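Local coordinates for protein uridylate kinase (Bacillus anthracis, PDB 2JJX) that catalyses ATP-dependent phosphorylation of UMP to UDP in pyrimidine biosynthesis and also carries an allosteric nucleotide-binding site, at residues Val15-Ser20 and Ala164-Lys169; Pro145-Asp150 and Val204-Ala209. All blocks are in the same frame, centred on the assembly; numbering follows the deposited sequence.

Contact 1: Val15-Ser20 and Ala164-Lys169; sequences VLIKLS and AILVAK
Strand V15-L19 of segment 15-20 and strand A164-K169 are parallel neighbours in the buried middle of the amino acid kinase sheet, in step from L16 with I165 to K18 with V167. Their axes run 4.8 Å apart at an angle of 20°. The backbone ladder passes from strand to strand: L16 N donates to A164 O, L166 N to L16 O at 2.9 Å, K18 N to L166 O, and A168 N to K18 O. The K18 amide bond is nearly straight, whereas that from A168 is more bent.

On one face L166 does most of the packing. Its CD1 lies 3.8 Å from V15 CG1 and also reaches I17 CG1, the V15 and L166 side chains crossing at roughly a right angle. The other face carries L16 and I165, with L16 CD1 3.8 Å from I165 CG1; sharing a first torsion, L16 CG and I165 CG1 anti to N (chi1 -177° and -176°), the two chains run alongside. K18 lies on this face too, its CG 4.3 Å from V167 CB. Past the ladder, L19 CD1 meets A168 CB.

Strand 53-58 continues the sheet beside 15-20, strand 220-224 lies beyond 164-169, and helix 150-160 packs over L16, K18 and I165 through S153.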
loop_
_atom_site.group_PDB
_atom_site.type_symbol
_atom_site.label_atom_id
_atom_site.label_comp_id
_atom_site.label_asym_id
_atom_site.label_seq_id
_atom_site.Cartn_x
_atom_site.Cartn_y
_atom_site.Cartn_z
ATOM N N VAL A 15 -25.660 -7.957 -15.972
ATOM C CA VAL A 15 -26.577 -7.612 -14.892
ATOM C C VAL A 15 -25.921 -7.481 -13.504
ATOM O O VAL A 15 -25.018 -8.217 -13.162
ATOM C CB VAL A 15 -27.662 -8.694 -14.894
ATOM C CG1 VAL A 15 -27.634 -9.517 -13.623
ATOM C CG2 VAL A 15 -29.024 -8.105 -15.232
ATOM N N LEU A 16 -26.409 -6.562 -12.685
ATOM C CA LEU A 16 -25.898 -6.390 -11.321
ATOM C C LEU A 16 -27.001 -6.789 -10.382
ATOM O O LEU A 16 -28.088 -6.231 -10.438
ATOM C CB LEU A 16 -25.554 -4.920 -11.025
ATOM C CG LEU A 16 -24.942 -4.460 -9.688
ATOM C CD1 LEU A 16 -25.786 -4.775 -8.464
ATOM C CD2 LEU A 16 -23.496 -4.902 -9.512
ATOM N N ILE A 17 -26.711 -7.730 -9.498
ATOM C CA ILE A 17 -27.696 -8.134 -8.519
ATOM C C ILE A 17 -27.438 -7.507 -7.155
ATOM O O ILE A 17 -26.381 -7.685 -6.571
ATOM C CB ILE A 17 -27.812 -9.618 -8.396
ATOM C CG1 ILE A 17 -28.214 -10.227 -9.736
ATOM C CG2 ILE A 17 -28.816 -9.939 -7.315
ATOM C CD1 ILE A 17 -27.910 -11.733 -9.838
ATOM N N LYS A 18 -28.418 -6.774 -6.642
ATOM C CA LYS A 18 -28.271 -6.177 -5.332
ATOM C C LYS A 18 -29.086 -7.004 -4.353
ATOM O O LYS A 18 -30.297 -7.203 -4.532
ATOM C CB LYS A 18 -28.699 -4.705 -5.334
ATOM C CG LYS A 18 -29.465 -4.275 -4.101
ATOM C CD LYS A 18 -28.596 -3.422 -3.209
ATOM C CE LYS A 18 -29.471 -2.620 -2.250
ATOM N NZ LYS A 18 -30.080 -3.451 -1.151
ATOM N N LEU A 19 -28.359 -7.541 -3.374
ATOM C CA LEU A 19 -28.862 -8.425 -2.336
ATOM C C LEU A 19 -28.608 -7.769 -0.984
ATOM O O LEU A 19 -27.479 -7.379 -0.681
ATOM C CB LEU A 19 -28.002 -9.692 -2.350
ATOM C CG LEU A 19 -28.503 -11.067 -2.772
ATOM C CD1 LEU A 19 -30.001 -11.093 -2.589
ATOM C CD2 LEU A 19 -28.118 -11.292 -4.216
ATOM N N SER A 20 -29.616 -7.751 -0.123
ATOM C CA SER A 20 -29.439 -7.227 1.224
ATOM C C SER A 20 -28.834 -8.331 2.073
ATOM O O SER A 20 -29.055 -9.506 1.814
ATOM C CB SER A 20 -30.781 -6.759 1.832
ATOM O OG SER A 20 -30.679 -5.451 2.396
ATOM N N ALA A 164 -28.904 -3.808 -16.640
ATOM C CA ALA A 164 -29.971 -3.617 -15.673
ATOM C C ALA A 164 -29.459 -3.897 -14.256
ATOM O O ALA A 164 -28.430 -4.537 -14.090
ATOM C CB ALA A 164 -31.124 -4.501 -16.008
ATOM N N ILE A 165 -30.151 -3.376 -13.243
ATOM C CA ILE A 165 -29.816 -3.685 -11.864
ATOM C C ILE A 165 -31.025 -4.371 -11.266
ATOM O O ILE A 165 -32.117 -3.830 -11.289
ATOM C CB ILE A 165 -29.378 -2.484 -11.017
ATOM C CG1 ILE A 165 -28.964 -2.981 -9.639
ATOM C CG2 ILE A 165 -30.513 -1.550 -10.786
ATOM C CD1 ILE A 165 -28.832 -1.890 -8.612
ATOM N N LEU A 166 -30.859 -5.608 -10.824
ATOM C CA LEU A 166 -31.973 -6.318 -10.231
ATOM C C LEU A 166 -31.841 -6.184 -8.727
ATOM O O LEU A 166 -30.838 -6.569 -8.144
ATOM C CB LEU A 166 -31.988 -7.781 -10.685
ATOM C CG LEU A 166 -31.630 -8.067 -12.141
ATOM C CD1 LEU A 166 -31.111 -9.485 -12.196
ATOM C CD2 LEU A 166 -32.831 -7.924 -13.025
ATOM N N VAL A 167 -32.785 -5.469 -8.136
ATOM C CA VAL A 167 -32.786 -5.246 -6.707
ATOM C C VAL A 167 -33.729 -6.218 -6.002
ATOM O O VAL A 167 -34.956 -6.071 -6.015
ATOM C CB VAL A 167 -33.026 -3.788 -6.385
ATOM C CG1 VAL A 167 -33.271 -3.008 -7.654
ATOM C CG2 VAL A 167 -34.159 -3.623 -5.392
ATOM N N ALA A 168 -33.145 -7.309 -5.535
ATOM C CA ALA A 168 -33.907 -8.341 -4.863
ATOM C C ALA A 168 -34.451 -7.910 -3.497
ATOM O O ALA A 168 -33.710 -7.496 -2.610
ATOM C CB ALA A 168 -33.057 -9.592 -4.729
ATOM N N LYS A 169 -35.760 -8.051 -3.332
ATOM C CA LYS A 169 -36.442 -7.738 -2.079
ATOM C C LYS A 169 -36.934 -9.061 -1.495
ATOM O O LYS A 169 -37.106 -10.051 -2.225
ATOM C CB LYS A 169 -37.666 -6.846 -2.340
ATOM C CG LYS A 169 -37.389 -5.346 -2.342
ATOM C CD LYS A 169 -35.932 -5.054 -2.015
ATOM C CE LYS A 169 -35.757 -3.630 -1.494
ATOM N NZ LYS A 169 -36.773 -2.725 -2.099
#

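Contact 2: Pro145-Asp150 and Val204-Ala209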
loop_
_atom_site.group_PDB
_atom_site.type_symbol
_atom_site.label_atom_id
_atom_site.label_comp_id
_atom_site.label_asym_id
_atom_site.label_seq_id
_atom_site.Cartn_x
_atom_site.Cartn_y
_atom_site.Cartn_z
ATOM N N PRO A 145 -19.012 6.725 3.286
ATOM C CA PRO A 145 -19.956 6.800 4.406
ATOM C C PRO A 145 -21.269 7.470 3.994
ATOM O O PRO A 145 -21.423 7.942 2.879
ATOM C CB PRO A 145 -19.218 7.687 5.414
ATOM C CG PRO A 145 -18.236 8.490 4.554
ATOM C CD PRO A 145 -17.800 7.528 3.515
ATOM N N PHE A 146 -22.225 7.545 4.905
ATOM C CA PHE A 146 -23.470 8.253 4.620
ATOM C C PHE A 146 -24.253 7.587 3.519
ATOM O O PHE A 146 -25.270 8.113 3.103
ATOM C CB PHE A 146 -23.185 9.693 4.192
ATOM C CG PHE A 146 -22.169 10.385 5.049
ATOM C CD1 PHE A 146 -21.176 11.131 4.466
ATOM C CD2 PHE A 146 -22.189 10.259 6.430
ATOM C CE1 PHE A 146 -20.240 11.766 5.226
ATOM C CE2 PHE A 146 -21.222 10.849 7.173
ATOM C CZ PHE A 146 -20.276 11.653 6.574
ATOM N N VAL A 147 -23.778 6.459 3.011
ATOM C CA VAL A 147 -24.465 5.812 1.905
ATOM C C VAL A 147 -24.855 4.379 2.225
ATOM O O VAL A 147 -24.257 3.714 3.056
ATOM C CB VAL A 147 -23.601 5.858 0.668
ATOM C CG1 VAL A 147 -22.986 4.522 0.429
ATOM C CG2 VAL A 147 -24.407 6.300 -0.495
ATOM N N THR A 148 -25.917 3.931 1.579
ATOM C CA THR A 148 -26.479 2.599 1.753
ATOM C C THR A 148 -25.924 1.689 0.660
ATOM O O THR A 148 -25.311 2.137 -0.303
ATOM C CB THR A 148 -28.016 2.673 1.619
ATOM O OG1 THR A 148 -28.550 3.572 2.593
ATOM C CG2 THR A 148 -28.652 1.313 1.789
ATOM N N THR A 149 -26.285 0.422 0.738
ATOM C CA THR A 149 -25.940 -0.558 -0.281
ATOM C C THR A 149 -26.472 -0.160 -1.665
ATOM O O THR A 149 -25.898 -0.527 -2.681
ATOM C CB THR A 149 -26.541 -1.924 0.119
ATOM O OG1 THR A 149 -26.211 -2.227 1.480
ATOM C CG2 THR A 149 -26.050 -3.036 -0.776
ATOM N N ASP A 150 -27.633 0.491 -1.708
ATOM C CA ASP A 150 -28.301 0.832 -2.964
ATOM C C ASP A 150 -27.385 1.588 -3.893
ATOM O O ASP A 150 -27.230 1.207 -5.045
ATOM C CB ASP A 150 -29.537 1.705 -2.723
ATOM C CG ASP A 150 -30.504 1.102 -1.712
ATOM O OD1 ASP A 150 -30.297 -0.042 -1.252
ATOM O OD2 ASP A 150 -31.492 1.783 -1.369
ATOM N N VAL A 204 -38.344 3.447 -1.817
ATOM C CA VAL A 204 -38.083 2.094 -2.296
ATOM C C VAL A 204 -36.587 1.811 -2.317
ATOM O O VAL A 204 -36.141 0.715 -1.975
ATOM C CB VAL A 204 -38.653 1.934 -3.726
ATOM C CG1 VAL A 204 -38.339 0.574 -4.250
ATOM C CG2 VAL A 204 -40.153 2.209 -3.757
ATOM N N MET A 205 -35.839 2.810 -2.774
ATOM C CA MET A 205 -34.389 2.767 -2.846
ATOM C C MET A 205 -33.882 4.207 -2.699
ATOM O O MET A 205 -34.615 5.140 -2.968
ATOM C CB MET A 205 -33.935 2.145 -4.180
ATOM C CG MET A 205 -33.129 3.063 -5.097
ATOM S SD MET A 205 -32.580 2.186 -6.599
ATOM C CE MET A 205 -31.457 0.998 -5.903
ATOM N N ASP A 206 -32.668 4.384 -2.194
ATOM C CA ASP A 206 -32.057 5.700 -2.028
ATOM C C ASP A 206 -32.443 6.649 -3.155
ATOM O O ASP A 206 -32.406 6.275 -4.321
ATOM C CB ASP A 206 -30.540 5.544 -2.090
ATOM C CG ASP A 206 -29.870 5.888 -0.799
ATOM O OD1 ASP A 206 -30.520 6.538 0.038
ATOM O OD2 ASP A 206 -28.684 5.531 -0.628
ATOM N N GLN A 207 -32.732 7.899 -2.816
ATOM C CA GLN A 207 -32.918 8.910 -3.834
ATOM C C GLN A 207 -31.619 8.987 -4.649
ATOM O O GLN A 207 -31.635 8.947 -5.884
ATOM C CB GLN A 207 -33.246 10.265 -3.187
ATOM C CG GLN A 207 -34.649 10.306 -2.588
ATOM C CD GLN A 207 -35.091 11.679 -2.070
ATOM O OE1 GLN A 207 -34.853 12.719 -2.700
ATOM N NE2 GLN A 207 -35.875 11.661 -0.996
ATOM N N ALA A 208 -30.488 9.079 -3.947
ATOM C CA ALA A 208 -29.193 9.227 -4.621
ATOM C C ALA A 208 -28.917 8.103 -5.620
ATOM O O ALA A 208 -28.325 8.325 -6.683
ATOM C CB ALA A 208 -28.066 9.336 -3.630
ATOM N N ALA A 209 -29.355 6.896 -5.274
ATOM C CA ALA A 209 -29.118 5.745 -6.126
ATOM C C ALA A 209 -30.045 5.807 -7.337
ATOM O O ALA A 209 -29.646 5.561 -8.464
ATOM C CB ALA A 209 -29.312 4.472 -5.345
#
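D150 and A209 bring the two backbones closest, with CA atoms 5.9 Å apart, where the loop leading to helix 150-160 meets the first turn of helix 207-216. Just before that turn lies the one hydrogen bond of the contact: D206 N donates to D150 OD2 over 3.0 Å, nearly straight at 168°. The carboxylate takes it on the anti lone pair of OD2, the side away from OD1. With CG beside its own backbone N (chi1 -53°), the D150 side chain is directed at the 204-209 segment, and OD2 also lies against M205 CA.

Two apolar groups touch D150 CB. It is 3.8 Å from A209 CB, and M205, bent at its last torsion, folds its methyl CE back to within 3.8 Å of D150 CB. Farther along the loop, T148 crosses D206 obliquely, its CB standing 3.7 Å from D206 OD2. Y151, on helix 150-160, packs on D206 and A208.

D206 occupies the N-cap position of helix 207-216, though its side chain makes no capping bond. The carboxylates of D150 and D206 do not bond each other, their OD2 atoms being 4.7 Å apart. D150 divides its two oxygens: OD2 holds the amide of D206 and so fixes the backbone at the entry to the helix, while OD1 faces K18 NZ in a long, weak ion pair. The amide bond could thus steady the carboxylate in its orientation toward that lysine.

How the contacts relate
The centres of contacts 1 and 2 lie 13 Å apart, contact 1 close to the centre of the subunit and contact 2 about 11 Å from it, at the surface. Their segments alternate in sequence: 15-20, 145-150, 164-169, 204-209. Helix 150-160 bridges them, since it follows the loop of contact 2, packs on the sheet of contact 1 and leads to strand 164-169. They also touch directly: K18 NZ lies 3.4 Å from D150 OD1, K18 packs on T149, and K169 NZ is weakly bonded to V204 O. K18 on a central strand thus meets D150 at the start of the helix, a place that, as in related UMP kinases, probably lies near the phosphoryl-transfer site.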